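Side-chain contacts in penicillin binding protein 2X (PDB 5U47), which probably cross-links the peptides of adjacent glycan strands in septal peptidoglycan as a penicillin-sensitive transpeptidase of the cell-division machinery: residues Asn146-Ser151 / Phe229-Met234; Gly243-Ala248 / Val283-Glu288; Met300-Ala305 / Gly309-Asn314; His615-Gly620 / Tyr656-Lys661; Ile625-Val630 / Ala667-Ile672. The protein carries 1 engineered substitution. All blocks are in the same frame, centred on the assembly; numbering follows the deposited sequence.

Contact 1: Asn146-Ser151 / Phe229-Met234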
# COMPACT_ATOMS: atom_id res chain seq x y z
N ASN A 146 15.18 2.00 9.38
CA ASN A 146 15.24 3.17 8.52
C ASN A 146 14.60 4.44 9.10
O ASN A 146 14.62 5.48 8.45
CB ASN A 146 14.65 2.84 7.15
CG ASN A 146 15.40 1.71 6.47
OD1 ASN A 146 16.50 1.91 5.95
ND2 ASN A 146 14.83 0.54 6.48
N GLY A 147 14.07 4.38 10.32
CA GLY A 147 13.47 5.57 10.96
C GLY A 147 12.26 6.12 10.19
O GLY A 147 11.24 5.43 10.05
N THR A 148 12.37 7.38 9.72
CA THR A 148 11.32 8.02 8.92
C THR A 148 11.45 7.53 7.48
O THR A 148 12.25 8.05 6.68
CB THR A 148 11.42 9.55 9.03
OG1 THR A 148 11.33 9.91 10.42
CG2 THR A 148 10.33 10.21 8.25
N PHE A 149 10.68 6.50 7.17
CA PHE A 149 10.79 5.77 5.91
C PHE A 149 9.50 5.01 5.70
O PHE A 149 9.22 4.05 6.42
CB PHE A 149 11.99 4.80 6.06
CG PHE A 149 12.24 3.89 4.88
CD1 PHE A 149 11.46 2.76 4.67
CD2 PHE A 149 13.32 4.11 4.03
CE1 PHE A 149 11.70 1.91 3.59
CE2 PHE A 149 13.58 3.26 2.97
CZ PHE A 149 12.78 2.16 2.76
N ALA A 150 8.70 5.44 4.71
CA ALA A 150 7.40 4.81 4.39
C ALA A 150 6.66 4.41 5.65
O ALA A 150 6.07 3.33 5.73
CB ALA A 150 7.63 3.59 3.54
N SER A 151 6.65 5.31 6.62
CA SER A 151 6.12 4.97 7.93
C SER A 151 4.66 4.58 7.95
O SER A 151 4.29 3.52 8.49
CB SER A 151 6.42 6.08 8.93
OG SER A 151 7.82 6.17 9.13
N PHE A 229 15.52 8.47 -0.92
CA PHE A 229 15.65 9.66 -1.72
C PHE A 229 14.33 10.42 -1.79
O PHE A 229 14.32 11.65 -1.68
CB PHE A 229 16.15 9.26 -3.11
CG PHE A 229 16.56 10.39 -3.95
CD1 PHE A 229 17.86 10.85 -3.92
CD2 PHE A 229 15.66 10.99 -4.80
CE1 PHE A 229 18.25 11.91 -4.72
CE2 PHE A 229 16.03 12.04 -5.59
CZ PHE A 229 17.33 12.51 -5.55
N LEU A 230 13.21 9.70 -1.95
CA LEU A 230 11.89 10.33 -1.98
C LEU A 230 11.57 11.09 -0.68
O LEU A 230 10.99 12.19 -0.72
CB LEU A 230 10.79 9.29 -2.24
CG LEU A 230 9.35 9.80 -2.17
CD1 LEU A 230 9.11 10.87 -3.21
CD2 LEU A 230 8.36 8.67 -2.36
N GLU A 231 11.91 10.49 0.47
CA GLU A 231 11.65 11.10 1.79
C GLU A 231 12.35 12.46 1.90
O GLU A 231 11.76 13.44 2.34
CB GLU A 231 12.09 10.18 2.95
CG GLU A 231 11.38 8.82 3.05
CD GLU A 231 9.95 8.84 3.62
OE1 GLU A 231 9.62 9.76 4.39
OE2 GLU A 231 9.16 7.89 3.34
N THR A 232 13.60 12.51 1.49
CA THR A 232 14.37 13.75 1.51
C THR A 232 13.73 14.81 0.62
O THR A 232 13.55 15.95 1.05
CB THR A 232 15.80 13.50 1.03
OG1 THR A 232 16.40 12.48 1.82
CG2 THR A 232 16.63 14.77 1.08
N GLN A 233 13.37 14.45 -0.61
CA GLN A 233 12.75 15.43 -1.51
C GLN A 233 11.37 15.85 -1.08
O GLN A 233 10.99 16.99 -1.31
CB GLN A 233 12.74 14.95 -2.97
CG GLN A 233 14.11 14.69 -3.49
CD GLN A 233 15.02 15.89 -3.32
OE1 GLN A 233 16.03 15.78 -2.68
NE2 GLN A 233 14.59 17.07 -3.84
N MET A 234 10.62 14.94 -0.45
CA MET A 234 9.31 15.26 0.05
C MET A 234 9.40 16.26 1.21
O MET A 234 8.56 17.13 1.33
CB MET A 234 8.56 14.01 0.50
CG MET A 234 7.08 14.22 0.56
SD MET A 234 6.39 14.50 -1.10
CE MET A 234 4.69 14.38 -0.57
O HOH W 1 7.51 8.39 6.11

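Contact 2: Gly243-Ala248 / Val283-Glu288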
# COMPACT_ATOMS: atom_id res chain seq x y z
N GLY A 243 1.94 22.74 3.08
CA GLY A 243 0.60 22.19 2.94
C GLY A 243 0.23 21.44 4.21
O GLY A 243 1.11 21.06 5.00
N ILE A 244 -1.07 21.23 4.40
CA ILE A 244 -1.56 20.49 5.56
C ILE A 244 -1.28 19.00 5.41
O ILE A 244 -1.16 18.30 6.40
CB ILE A 244 -3.04 20.78 5.88
CG1 ILE A 244 -3.98 20.24 4.80
CG2 ILE A 244 -3.23 22.30 6.04
CD1 ILE A 244 -5.45 20.37 5.18
N ASN A 245 -1.20 18.52 4.17
CA ASN A 245 -0.82 17.12 3.92
C ASN A 245 -0.30 16.98 2.50
O ASN A 245 -0.41 17.89 1.69
CB ASN A 245 -1.97 16.13 4.24
CG ASN A 245 -3.12 16.21 3.27
OD1 ASN A 245 -2.95 16.05 2.07
ND2 ASN A 245 -4.33 16.43 3.81
N ALA A 246 0.34 15.85 2.22
CA ALA A 246 0.86 15.61 0.89
C ALA A 246 1.14 14.13 0.74
O ALA A 246 1.24 13.40 1.74
CB ALA A 246 2.14 16.42 0.65
N SER A 247 1.27 13.69 -0.51
CA SER A 247 1.58 12.31 -0.80
C SER A 247 2.39 12.24 -2.09
O SER A 247 2.33 13.14 -2.92
CB SER A 247 0.31 11.49 -0.96
OG SER A 247 -0.38 11.90 -2.12
N ALA A 248 3.15 11.17 -2.23
CA ALA A 248 3.95 10.90 -3.42
C ALA A 248 4.16 9.41 -3.54
O ALA A 248 4.55 8.76 -2.54
CB ALA A 248 5.27 11.59 -3.35
N VAL A 283 -4.83 9.54 8.85
CA VAL A 283 -5.46 8.91 7.67
C VAL A 283 -4.40 8.49 6.67
O VAL A 283 -3.48 9.25 6.39
CB VAL A 283 -6.48 9.88 7.04
CG1 VAL A 283 -7.13 9.26 5.82
CG2 VAL A 283 -7.58 10.24 8.05
N ASN A 284 -4.50 7.25 6.17
CA ASN A 284 -3.54 6.75 5.18
C ASN A 284 -3.88 7.35 3.83
O ASN A 284 -4.99 7.14 3.30
CB ASN A 284 -3.52 5.22 5.16
CG ASN A 284 -2.39 4.67 4.31
OD1 ASN A 284 -2.38 4.85 3.08
ND2 ASN A 284 -1.43 4.01 4.95
N ARG A 285 -2.95 8.10 3.26
CA ARG A 285 -3.21 8.76 1.99
C ARG A 285 -3.13 7.89 0.76
O ARG A 285 -3.53 8.34 -0.29
CB ARG A 285 -2.27 9.93 1.77
CG ARG A 285 -2.17 10.86 2.94
CD ARG A 285 -2.28 12.30 2.50
NE ARG A 285 -3.68 12.67 2.47
CZ ARG A 285 -4.39 13.00 3.55
NH1 ARG A 285 -3.83 13.02 4.75
NH2 ARG A 285 -5.67 13.32 3.41
N LEU A 286 -2.59 6.68 0.88
CA LEU A 286 -2.54 5.79 -0.27
C LEU A 286 -3.89 5.12 -0.52
O LEU A 286 -4.32 5.03 -1.67
CB LEU A 286 -1.45 4.73 -0.09
CG LEU A 286 -1.29 3.72 -1.23
CD1 LEU A 286 -1.00 4.41 -2.57
CD2 LEU A 286 -0.20 2.73 -0.90
N TYR A 287 -4.55 4.66 0.53
CA TYR A 287 -5.79 3.89 0.32
C TYR A 287 -7.00 4.18 1.21
O TYR A 287 -8.05 3.56 1.00
CB TYR A 287 -5.46 2.37 0.40
CG TYR A 287 -4.80 1.98 1.68
CD1 TYR A 287 -5.56 1.70 2.81
CD2 TYR A 287 -3.42 1.92 1.79
CE1 TYR A 287 -4.96 1.35 4.02
CE2 TYR A 287 -2.81 1.58 2.97
CZ TYR A 287 -3.60 1.28 4.09
OH TYR A 287 -2.99 0.97 5.27
N GLU A 288 -6.87 5.08 2.17
CA GLU A 288 -8.00 5.41 3.05
C GLU A 288 -8.65 6.73 2.70
O GLU A 288 -9.87 6.81 2.58
CB GLU A 288 -7.57 5.45 4.52
CG GLU A 288 -7.18 4.10 5.07
CD GLU A 288 -6.85 4.14 6.54
OE1 GLU A 288 -6.56 5.25 7.05
OE2 GLU A 288 -6.88 3.06 7.18
O HOH W 2 -3.22 11.22 -2.25

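Contact 3: Met300-Ala305 / Gly309-Asn314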
# COMPACT_ATOMS: atom_id res chain seq x y z
N MET A 300 -7.93 10.51 -17.97
CA MET A 300 -8.92 9.47 -18.25
C MET A 300 -9.93 9.99 -19.28
O MET A 300 -10.27 9.27 -20.23
CB MET A 300 -9.67 9.04 -16.99
CG MET A 300 -8.95 8.13 -16.01
SD MET A 300 -7.44 8.72 -15.23
CE MET A 300 -6.22 8.12 -16.37
N LEU A 301 -10.39 11.23 -19.09
CA LEU A 301 -11.37 11.85 -20.00
C LEU A 301 -10.88 11.89 -21.42
O LEU A 301 -11.58 11.47 -22.33
CB LEU A 301 -11.69 13.29 -19.60
CG LEU A 301 -12.67 13.94 -20.60
CD1 LEU A 301 -14.08 13.42 -20.38
CD2 LEU A 301 -12.65 15.42 -20.50
N LEU A 302 -9.68 12.44 -21.61
CA LEU A 302 -9.07 12.53 -22.91
C LEU A 302 -8.90 11.17 -23.56
O LEU A 302 -9.17 11.02 -24.76
CB LEU A 302 -7.71 13.22 -22.82
CG LEU A 302 -6.95 13.39 -24.14
CD1 LEU A 302 -7.73 14.24 -25.12
CD2 LEU A 302 -5.59 14.01 -23.89
N SER A 303 -8.47 10.17 -22.79
CA SER A 303 -8.28 8.82 -23.34
C SER A 303 -9.60 8.24 -23.84
O SER A 303 -9.62 7.55 -24.86
CB SER A 303 -7.65 7.85 -22.33
OG SER A 303 -8.54 7.51 -21.28
N ALA A 304 -10.67 8.53 -23.11
CA ALA A 304 -12.01 8.06 -23.47
C ALA A 304 -12.51 8.75 -24.74
O ALA A 304 -13.08 8.11 -25.63
CB ALA A 304 -12.98 8.30 -22.33
N ALA A 305 -12.28 10.06 -24.82
CA ALA A 305 -12.68 10.82 -26.00
C ALA A 305 -11.96 10.29 -27.23
O ALA A 305 -12.57 10.15 -28.30
CB ALA A 305 -12.38 12.30 -25.81
N GLY A 309 -13.71 7.93 -30.44
CA GLY A 309 -13.68 8.50 -31.78
C GLY A 309 -14.24 9.92 -31.81
O GLY A 309 -14.47 10.47 -32.88
N SER A 310 -14.46 10.51 -30.63
CA SER A 310 -15.06 11.86 -30.54
C SER A 310 -14.05 12.93 -30.08
O SER A 310 -14.36 13.79 -29.22
CB SER A 310 -16.29 11.82 -29.63
OG SER A 310 -15.97 11.35 -28.33
N PHE A 311 -12.85 12.88 -30.65
CA PHE A 311 -11.82 13.86 -30.36
C PHE A 311 -11.16 14.34 -31.65
O PHE A 311 -10.49 13.57 -32.34
CB PHE A 311 -10.76 13.30 -29.42
CG PHE A 311 -9.70 14.29 -29.05
CD1 PHE A 311 -9.92 15.20 -28.03
CD2 PHE A 311 -8.50 14.34 -29.74
CE1 PHE A 311 -8.95 16.13 -27.68
CE2 PHE A 311 -7.53 15.27 -29.40
CZ PHE A 311 -7.76 16.17 -28.37
N ASN A 312 -11.40 15.60 -31.99
CA ASN A 312 -10.75 16.23 -33.12
C ASN A 312 -9.80 17.21 -32.44
O ASN A 312 -10.26 18.21 -31.87
CB ASN A 312 -11.76 16.94 -34.00
CG ASN A 312 -11.12 17.51 -35.26
OD1 ASN A 312 -9.92 17.79 -35.30
ND2 ASN A 312 -11.93 17.68 -36.29
N PRO A 313 -8.47 16.93 -32.46
CA PRO A 313 -7.52 17.80 -31.74
C PRO A 313 -7.54 19.26 -32.19
O PRO A 313 -7.33 20.15 -31.36
CB PRO A 313 -6.15 17.18 -32.05
CG PRO A 313 -6.35 16.41 -33.31
CD PRO A 313 -7.76 15.91 -33.27
N ASN A 314 -7.80 19.46 -33.48
CA ASN A 314 -7.76 20.77 -34.13
C ASN A 314 -9.02 21.60 -34.02
O ASN A 314 -8.96 22.83 -34.16
CB ASN A 314 -7.44 20.56 -35.61
CG ASN A 314 -6.21 19.71 -35.82
OD1 ASN A 314 -5.31 19.70 -34.98
ND2 ASN A 314 -6.16 18.97 -36.92

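Contact 4: His615-Gly620 / Tyr656-Lys661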
# COMPACT_ATOMS: atom_id res chain seq x y z
N HIS A 615 -4.56 -14.04 -7.90
CA HIS A 615 -5.13 -12.93 -8.70
C HIS A 615 -6.62 -13.20 -8.89
O HIS A 615 -7.03 -13.80 -9.89
CB HIS A 615 -4.45 -12.79 -10.08
CG HIS A 615 -3.02 -12.38 -10.02
ND1 HIS A 615 -2.21 -12.35 -11.14
CD2 HIS A 615 -2.22 -12.02 -8.97
CE1 HIS A 615 -1.01 -11.94 -10.80
NE2 HIS A 615 -0.98 -11.74 -9.49
N PRO A 616 -7.45 -12.79 -7.91
CA PRO A 616 -8.86 -13.05 -8.00
C PRO A 616 -9.59 -12.06 -8.90
O PRO A 616 -9.16 -10.92 -9.06
CB PRO A 616 -9.33 -12.85 -6.56
CG PRO A 616 -8.44 -11.79 -6.03
CD PRO A 616 -7.11 -12.02 -6.70
N ILE A 617 -10.68 -12.53 -9.50
CA ILE A 617 -11.57 -11.69 -10.30
C ILE A 617 -12.95 -11.84 -9.64
O ILE A 617 -13.50 -12.96 -9.61
CB ILE A 617 -11.68 -12.16 -11.76
CG1 ILE A 617 -10.31 -12.11 -12.44
CG2 ILE A 617 -12.69 -11.31 -12.49
CD1 ILE A 617 -10.26 -12.84 -13.77
N VAL A 618 -13.47 -10.73 -9.12
CA VAL A 618 -14.76 -10.73 -8.43
C VAL A 618 -15.82 -10.40 -9.47
O VAL A 618 -15.72 -9.36 -10.14
CB VAL A 618 -14.76 -9.72 -7.28
CG1 VAL A 618 -16.14 -9.60 -6.64
CG2 VAL A 618 -13.74 -10.14 -6.22
N LEU A 619 -16.79 -11.31 -9.64
CA LEU A 619 -17.85 -11.13 -10.61
C LEU A 619 -19.12 -10.62 -9.95
O LEU A 619 -19.72 -11.32 -9.11
CB LEU A 619 -18.17 -12.45 -11.33
CG LEU A 619 -17.02 -13.15 -12.04
CD1 LEU A 619 -17.46 -14.50 -12.56
CD2 LEU A 619 -16.47 -12.30 -13.18
N GLY A 620 -19.53 -9.42 -10.33
CA GLY A 620 -20.76 -8.86 -9.79
C GLY A 620 -20.58 -7.98 -8.57
O GLY A 620 -19.46 -7.67 -8.18
N TYR A 656 -10.84 -8.78 -20.54
CA TYR A 656 -9.48 -8.67 -21.04
C TYR A 656 -8.50 -9.31 -20.04
O TYR A 656 -8.56 -9.07 -18.83
CB TYR A 656 -9.07 -7.23 -21.32
CG TYR A 656 -7.77 -7.17 -22.09
CD1 TYR A 656 -6.54 -7.29 -21.44
CD2 TYR A 656 -7.77 -7.04 -23.46
CE1 TYR A 656 -5.34 -7.26 -22.15
CE2 TYR A 656 -6.59 -7.01 -24.17
CZ TYR A 656 -5.38 -7.13 -23.51
OH TYR A 656 -4.23 -7.11 -24.24
N GLY A 657 -7.61 -10.15 -20.56
CA GLY A 657 -6.62 -10.81 -19.72
C GLY A 657 -7.06 -12.10 -19.02
O GLY A 657 -6.25 -12.75 -18.36
N TRP A 658 -8.34 -12.47 -19.12
CA TRP A 658 -8.81 -13.73 -18.54
C TRP A 658 -8.17 -14.95 -19.21
O TRP A 658 -8.00 -14.97 -20.44
CB TRP A 658 -10.33 -13.89 -18.70
CG TRP A 658 -11.16 -13.06 -17.78
CD1 TRP A 658 -10.83 -11.89 -17.20
CD2 TRP A 658 -12.53 -13.30 -17.45
NE1 TRP A 658 -11.89 -11.40 -16.48
CE2 TRP A 658 -12.94 -12.26 -16.61
CE3 TRP A 658 -13.44 -14.33 -17.74
CZ2 TRP A 658 -14.24 -12.18 -16.08
CZ3 TRP A 658 -14.74 -14.26 -17.20
CH2 TRP A 658 -15.12 -13.20 -16.38
N THR A 659 -7.87 -15.97 -18.42
CA THR A 659 -7.41 -17.22 -19.00
C THR A 659 -8.59 -17.93 -19.67
O THR A 659 -9.76 -17.67 -19.33
CB THR A 659 -6.81 -18.19 -17.96
OG1 THR A 659 -7.80 -18.50 -16.96
CG2 THR A 659 -5.56 -17.57 -17.33
N LYS A 660 -8.30 -18.80 -20.62
CA LYS A 660 -9.35 -19.56 -21.30
C LYS A 660 -10.13 -20.41 -20.29
O LYS A 660 -11.35 -20.51 -20.35
CB LYS A 660 -8.77 -20.45 -22.41
CG LYS A 660 -9.85 -21.15 -23.21
CD LYS A 660 -9.30 -21.95 -24.37
CE LYS A 660 -10.44 -22.59 -25.16
NZ LYS A 660 -9.98 -23.18 -26.45
N LYS A 661 -9.42 -21.01 -19.33
CA LYS A 661 -10.07 -21.80 -18.27
C LYS A 661 -11.15 -20.98 -17.57
O LYS A 661 -12.25 -21.46 -17.33
CB LYS A 661 -9.03 -22.27 -17.24
CG LYS A 661 -9.57 -23.10 -16.07
CD LYS A 661 -8.42 -23.42 -15.10
CE LYS A 661 -8.86 -24.29 -13.92
NZ LYS A 661 -9.84 -23.62 -13.04

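Contact 5: Ile625-Val630 / Ala667-Ile672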
# COMPACT_ATOMS: atom_id res chain seq x y z
N ILE A 625 -20.17 -14.61 -1.45
CA ILE A 625 -19.58 -15.50 -2.44
C ILE A 625 -20.55 -16.67 -2.70
O ILE A 625 -20.90 -17.40 -1.76
CB ILE A 625 -18.22 -16.03 -1.97
CG1 ILE A 625 -17.23 -14.87 -1.97
CG2 ILE A 625 -17.74 -17.17 -2.87
CD1 ILE A 625 -15.84 -15.22 -1.48
N GLU A 626 -20.96 -16.84 -3.95
CA GLU A 626 -21.85 -17.93 -4.35
C GLU A 626 -21.08 -19.09 -4.98
O GLU A 626 -21.37 -20.25 -4.70
CB GLU A 626 -22.91 -17.40 -5.31
CG GLU A 626 -23.92 -18.45 -5.74
CD GLU A 626 -25.01 -17.86 -6.60
OE1 GLU A 626 -25.52 -16.76 -6.28
OE2 GLU A 626 -25.37 -18.50 -7.61
N LYS A 627 -20.11 -18.79 -5.85
CA LYS A 627 -19.28 -19.83 -6.47
C LYS A 627 -17.86 -19.36 -6.64
O LYS A 627 -17.61 -18.14 -6.75
CB LYS A 627 -19.82 -20.23 -7.84
CG LYS A 627 -21.13 -20.97 -7.80
CD LYS A 627 -21.61 -21.33 -9.20
CE LYS A 627 -23.01 -21.92 -9.13
NZ LYS A 627 -23.54 -22.18 -10.49
N VAL A 628 -16.95 -20.33 -6.69
CA VAL A 628 -15.52 -20.04 -6.90
C VAL A 628 -15.00 -21.04 -7.93
O VAL A 628 -15.42 -22.22 -7.91
CB VAL A 628 -14.72 -20.15 -5.58
CG1 VAL A 628 -13.29 -19.67 -5.78
CG2 VAL A 628 -15.40 -19.32 -4.48
N SER A 629 -14.09 -20.60 -8.80
CA SER A 629 -13.58 -21.45 -9.90
C SER A 629 -12.59 -22.55 -9.47
O SER A 629 -12.19 -23.37 -10.30
CB SER A 629 -12.94 -20.60 -10.99
OG SER A 629 -11.76 -19.97 -10.54
N VAL A 630 -12.18 -22.53 -8.21
CA VAL A 630 -11.31 -23.53 -7.62
C VAL A 630 -11.95 -23.98 -6.30
O VAL A 630 -12.68 -23.20 -5.65
CB VAL A 630 -9.87 -23.01 -7.37
CG1 VAL A 630 -9.19 -22.66 -8.69
CG2 VAL A 630 -9.86 -21.81 -6.42
N ALA A 667 -18.60 -19.21 -18.65
CA ALA A 667 -19.59 -19.52 -19.67
C ALA A 667 -20.49 -20.65 -19.21
O ALA A 667 -21.70 -20.63 -19.46
CB ALA A 667 -18.90 -19.88 -20.97
N LYS A 668 -19.89 -21.64 -18.56
CA LYS A 668 -20.64 -22.76 -18.02
C LYS A 668 -21.56 -22.27 -16.89
O LYS A 668 -22.71 -22.65 -16.85
CB LYS A 668 -19.70 -23.84 -17.50
CG LYS A 668 -20.41 -25.12 -17.04
CD LYS A 668 -19.48 -26.05 -16.27
CE LYS A 668 -19.11 -25.47 -14.90
NZ LYS A 668 -18.07 -26.28 -14.19
N TRP A 669 -21.06 -21.41 -16.00
CA TRP A 669 -21.89 -20.89 -14.90
C TRP A 669 -23.11 -20.12 -15.40
O TRP A 669 -24.19 -20.25 -14.83
CB TRP A 669 -21.10 -19.96 -13.96
CG TRP A 669 -20.10 -20.64 -13.07
CD1 TRP A 669 -20.10 -21.95 -12.68
CD2 TRP A 669 -19.06 -20.00 -12.33
NE1 TRP A 669 -19.06 -22.17 -11.80
CE2 TRP A 669 -18.41 -20.99 -11.57
CE3 TRP A 669 -18.58 -18.68 -12.27
CZ2 TRP A 669 -17.33 -20.72 -10.75
CZ3 TRP A 669 -17.49 -18.41 -11.45
CH2 TRP A 669 -16.88 -19.43 -10.70
N LYS A 670 -22.92 -19.33 -16.45
CA LYS A 670 -24.01 -18.49 -16.97
C LYS A 670 -24.69 -18.98 -18.26
O LYS A 670 -25.53 -18.27 -18.80
CB LYS A 670 -23.53 -17.04 -17.15
CG LYS A 670 -22.98 -16.40 -15.89
CD LYS A 670 -23.93 -16.45 -14.70
CE LYS A 670 -25.23 -15.72 -14.96
NZ LYS A 670 -26.05 -15.66 -13.72
N GLY A 671 -24.32 -20.17 -18.72
CA GLY A 671 -24.94 -20.75 -19.91
C GLY A 671 -24.77 -19.94 -21.18
O GLY A 671 -25.72 -19.78 -21.93
N ILE A 672 -23.57 -19.44 -21.42
CA ILE A 672 -23.28 -18.66 -22.61
C ILE A 672 -22.40 -19.49 -23.53
O ILE A 672 -21.47 -20.14 -23.07
CB ILE A 672 -22.57 -17.35 -22.23
CG1 ILE A 672 -23.50 -16.49 -21.37
CG2 ILE A 672 -22.11 -16.59 -23.48
CD1 ILE A 672 -22.83 -15.27 -20.78
O HOH W 3 -24.16 -20.06 -11.99

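Contact 1: Asn146-Ser151 / Phe229-Met234
At the junction between the loop that follows strand 134-143 and helix 224-241, the carboxylate of Glu-231 takes hold of the backbone at Ala-150, the residue in the N-cap position of helix 151-154. Ala-150 N donates to Glu-231 OE2 over 2.8 Å, and the N-H points at the oxygen nearly straight, at 165°. The donor nevertheless stands well above the carboxylate plane, 50° out of it. The glutamate reaches the loop by a bent chain: CG lies anti to its own carbonyl carbon, and the chain bends at chi2 (-76°), which swings the carboxylate toward the loop. On that path Glu-231 CG passes 3.8 Å from Thr-148 O, while Thr-148 CG2 rests 4.0 Å from Glu-231 OE1. One water extends the grip by a residue, accepting from Ser-151 N at 3.2 Å and lying 3.0 Å from Glu-231 OE1, to which it can donate. Each carboxylate oxygen has further partners: Arg-264 forms a salt bridge with OE1, and Gln-227 and Thr-262 donate to OE2. So many donors around a buried carboxylate would be expected to favour its ionised form. The side chain of Phe-149 packs on Ala-224, Gln-227 and Thr-228 of helix 224-241, and Leu-230 and Met-234 of this helix pack on strand 258-264.

Contact 2: Gly243-Ala248 / Val283-Glu288
Stacking carries this contact: the side-chain amide of Asn-245 lies flat over one face of the Arg-285 guanidinium, their planes only 7° apart. Asn-245 ND2 sits 3.3 Å above the guanidinium plane, offset toward its rim, and comes within 3.4 Å of Arg-285 CZ. The two side chains meet at about a right angle, yet the planes of their flat ends are nearly parallel. Bends at chi2 (-134°) and chi3 (88°) fold the arginine so that its end turns flat against the amide. As for polar interactions, none joins the two segments directly: ND2 and Arg-285 NH2 are both donors, and Asn-245 OD1 meets Arg-285 NE at a poor angle. Each group is instead held from outside, Asn-245 ND2 by Gln-548 and Arg-285 NH1 by a salt bridge to Asp-281, which together help fix the stacked pose. A water provides an indirect link, lying 2.9 Å from Ser-247 OG and donating a weak bond of 3.5 Å to Arg-285 O; Ser-247 OG also bonds Thr-546. Apolar packing is slight, with Ser-247 CB 4.1 Å from Arg-285 CB. Just before the arginine, Asn-284 OD1 accepts from Leu-286 N (2.9 Å) in an Asx turn that shapes the loop. This amide-guanidinium stack fastens that loop to strand 245-252 of the five-stranded antiparallel sheet characteristic of the penicillin-binding transpeptidase fold.

Contact 3: Met300-Ala305 / Gly309-Asn314
A methyl group of Leu-302 sits off-centre over the face of an aromatic ring, CD1 approaching Phe-311 CE1 to 3.4 Å. The same Leu-302 CD1 is 3.9 Å from the centroid of the Phe-311 ring and 29° off the ring normal, a CH-pi contact displaced to one side of the ring. The first torsions of both residues bring this about, since CG of each stands anti to its backbone N (180° for Leu-302, -178° for Phe-311); the end of Leu-302 comes over the ring, the two side chains crossing at a slant. Beside them Ala-305 CB packs against Phe-311 CB at 4.1 Å. The backbone closes the same turn. Gly-309, with positive phi, leaves the helix in a Schellman motif, and Ser-310 N donates to Ala-305 O over 3.0 Å. Ser-310 OG is hydrogen-bonded to Asn-308 ND2. Further on, Asn-312 OD1 accepts from Asn-314 N in an Asx turn. The ring of Phe-311 also meets Tyr-472 of helix 463-478 edge-to-face, and its side chain touches Leu-362 of helix 356-366. Chemically, then, the exit from helix 297-308 is secured twice over: a polar bond back into its last turn holds the backbone, and apolar packing of Phe-311 on Leu-302 and Ala-305 holds the departing chain against the helix, between neighbouring helices.

Contact 4: His615-Gly620 / Tyr656-Lys661
Gln-641 of strand 641-646 grips the backbone on either side of Trp-658, its side chain donating through NE2 to Gly-657 O and accepting at OE1 from Thr-659 N. The indole held between these bonds meets Ile-617 by a CH-pi contact: Ile-617 CD1 stands over one face, 3.7 Å from the centroid of the five-membered ring of Trp-658 and 24° off its normal. Ile-617 CG2 leans on the same indole farther along, 4.0 Å from Trp-658 CZ2. Leu-619 CD2 comes obliquely to the six-membered end, 3.6 Å from Trp-658 CH2. With chi1 near -75°, Trp-658 CG stands anti to its carbonyl carbon, which carries the indole toward strand 615-619. Nearby, Thr-659 OG1 caps helix 660-670 at Asn-662 N. Dispersion and CH-pi forces therefore join the two PASTA domains here, while hydrogen bonds hold the flanking backbone.

Contact 5: Ile625-Val630 / Ala667-Ile672
One face of the Trp-669 indole is covered by the aliphatic chain of Lys-627, and its rim abuts the backbone where strand 625-628 ends. Lys-627 CD stands 3.8 Å from the centroid of the five-membered ring and only 14° off the normal, a clear CH-pi contact. Lysine and tryptophan run past each other in opposite directions, the lysine fully extended beyond CG, so that Lys-627 CB also approaches the six-membered ring, 3.9 Å from Trp-669 CZ2. At the edge, close to the ring plane, Val-628 C lies 3.7 Å from Trp-669 CZ2 and Ser-629 N 3.6 Å from Trp-669 CH2. Past the ring, the ammonium group is tied back by a water, which accepts from Lys-627 NZ at 2.7 Å and donates to Trp-669 O at 2.8 Å. Ser-629 CB borders the same rim, 4.1 Å from Trp-669 CH2, its OG being bonded to Leu-643 N. A classic beta bulge sets Glu-626 and Lys-627 both opposite Met-645 of strand 641-646. Trp-669 lies near the C-terminal end of helix 660-670, followed by a Schellman motif at Gly-671. The indole thus bridges from that helix, in the second PASTA domain, to edge strand 625-628, one of the two outer strands of the first domain's three-stranded sheet.

How the contacts relate
Two pairs of neighbours and one outlier make up the set. Contacts 1 and 2, centres 14 Å apart, meet through Met-234, whose CE lies 3.5 Å from Ala-246 CB, so helix 224-241 packs directly on the strand that follows it. Contacts 4 and 5, with centres about 11 Å apart, share helix 660-670 and one sheet; Leu-619 CD1 reaches Trp-669 CZ3 at 4.1 Å, and their segments alternate along the chain. Contact 3 stands alone, its centre about 31 Å from that of contact 2, though on the helix at whose start lies the probable SxxK motif of Ser-295 and Lys-298; Leu-302 lies near that motif without touching it.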